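Local coordinates for protein O-methyltransferase (Burkholderia thailandensis, PDB 3MCZ) that probably transfers a methyl group from S-adenosylmethionine to an oxygen of its substrate, and probably works as a dimer, at residues G129-L132 against P137-F140. Numbering follows the deposited sequence.
Sequences GEIL and PLAF
Leu-138 and Phe-140, two apolar side chains of a loop, close on Ile-131 and the backbone of helix 128-132. Followed from CB to its tip, Leu-138 meets the Phe-140 ring first and the helix last. Its CB lies 3.9 Å above the plane of the Phe-140 ring, offset toward the rim, so the root of the leucine side chain rests over one face of the ring. CG stands anti to the carbonyl carbon (chi1 -70°), and from it the CD1 branch reaches the helix backbone. The CD1 methyl then rests against the peptide between Glu-130 and Ile-131, 3.7 Å from Glu-130 O and equally far from Ile-131 N. The same methyl touches Glu-130 CB at 3.8 Å and Ile-131 CG1 at 4.0 Å. Phe-140 turns its rim to the helix: CZ comes within 3.6 Å of Ile-131 CG1, while CE1 approaches Ile-131 CD1, which lies at the ring edge in the ring plane, at 3.7 Å. CG1 of Ile-131 is thus shared between the leucine methyl and the phenylalanine edge. The joint is purely van der Waals; the polar bonds run to other residues. The carboxylate of Glu-130 forms a salt bridge with Arg-127, whose side chain also touches Phe-140, and the backbone N and O of Leu-138 are hydrogen-bonded to Gln-141 OE1 and Ser-144 OG, tying the loop to what follows it. Within the family's O-methyltransferase domain, the contact closes the short connection from helix 128-132 to helix 142-145. Ile-131 also packs on Met-308 and Val-309 of helix 298-310, and its carbonyl oxygen accepts a hydrogen bond from Lys-72 of the second subunit, placing this part of the chain at the dimer interface.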
loop_
_atom_site.group_PDB
_atom_site.type_symbol
_atom_site.label_atom_id
_atom_site.label_comp_id
_atom_site.label_asym_id
_atom_site.label_seq_id
_atom_site.Cartn_x
_atom_site.Cartn_y
_atom_site.Cartn_z
ATOM N N GLY A 129 2.717 -0.382 -16.644
ATOM C CA GLY A 129 2.914 0.183 -17.987
ATOM C C GLY A 129 3.310 -0.865 -19.015
ATOM O O GLY A 129 2.897 -0.794 -20.161
ATOM N N GLU A 130 4.124 -1.838 -18.613
ATOM C CA GLU A 130 4.540 -2.910 -19.524
ATOM C C GLU A 130 3.382 -3.871 -19.822
ATOM O O GLU A 130 3.240 -4.355 -20.955
ATOM C CB GLU A 130 5.701 -3.736 -18.934
ATOM C CG GLU A 130 6.995 -2.971 -18.728
ATOM C CD GLU A 130 8.023 -3.791 -17.937
ATOM O OE1 GLU A 130 8.458 -4.842 -18.455
ATOM O OE2 GLU A 130 8.374 -3.396 -16.788
ATOM N N ILE A 131 2.620 -4.198 -18.791
ATOM C CA ILE A 131 1.487 -5.135 -18.904
ATOM C C ILE A 131 0.439 -4.586 -19.826
ATOM O O ILE A 131 -0.082 -5.311 -20.687
ATOM C CB ILE A 131 0.813 -5.465 -17.522
ATOM C CG1 ILE A 131 1.847 -5.957 -16.499
ATOM C CG2 ILE A 131 -0.356 -6.499 -17.731
ATOM C CD1 ILE A 131 1.289 -6.064 -15.080
ATOM N N LEU A 132 0.142 -3.297 -19.661
ATOM C CA LEU A 132 -0.835 -2.627 -20.487
ATOM C C LEU A 132 -0.456 -2.644 -21.968
ATOM O O LEU A 132 -1.322 -2.597 -22.842
ATOM C CB LEU A 132 -1.020 -1.164 -20.014
ATOM C CG LEU A 132 -1.737 -1.054 -18.666
ATOM C CD1 LEU A 132 -1.471 0.343 -18.046
ATOM C CD2 LEU A 132 -3.247 -1.318 -18.839
ATOM N N PRO A 137 1.779 -12.856 -22.452
ATOM C CA PRO A 137 2.081 -12.918 -21.029
ATOM C C PRO A 137 3.492 -12.418 -20.787
ATOM O O PRO A 137 4.381 -12.649 -21.607
ATOM C CB PRO A 137 1.977 -14.424 -20.687
ATOM C CG PRO A 137 1.411 -15.090 -21.868
ATOM C CD PRO A 137 1.682 -14.204 -23.056
ATOM N N LEU A 138 3.692 -11.718 -19.692
ATOM C CA LEU A 138 5.014 -11.199 -19.342
ATOM C C LEU A 138 5.685 -12.161 -18.375
ATOM O O LEU A 138 5.032 -13.001 -17.739
ATOM C CB LEU A 138 4.883 -9.805 -18.739
ATOM C CG LEU A 138 4.448 -8.731 -19.773
ATOM C CD1 LEU A 138 4.524 -7.344 -19.176
ATOM C CD2 LEU A 138 5.332 -8.757 -21.027
ATOM N N ALA A 139 6.995 -12.058 -18.299
ATOM C CA ALA A 139 7.796 -13.051 -17.567
ATOM C C ALA A 139 7.420 -13.198 -16.078
ATOM O O ALA A 139 7.601 -14.271 -15.519
ATOM C CB ALA A 139 9.299 -12.778 -17.763
ATOM N N PHE A 140 6.827 -12.166 -15.468
ATOM C CA PHE A 140 6.424 -12.181 -14.037
ATOM C C PHE A 140 4.961 -12.618 -13.722
ATOM O O PHE A 140 4.591 -12.856 -12.560
ATOM C CB PHE A 140 6.740 -10.817 -13.400
ATOM C CG PHE A 140 6.113 -9.626 -14.121
ATOM C CD1 PHE A 140 4.804 -9.287 -13.891
ATOM C CD2 PHE A 140 6.841 -8.884 -15.037
ATOM C CE1 PHE A 140 4.226 -8.193 -14.557
ATOM C CE2 PHE A 140 6.285 -7.802 -15.702
ATOM C CZ PHE A 140 4.973 -7.458 -15.458
#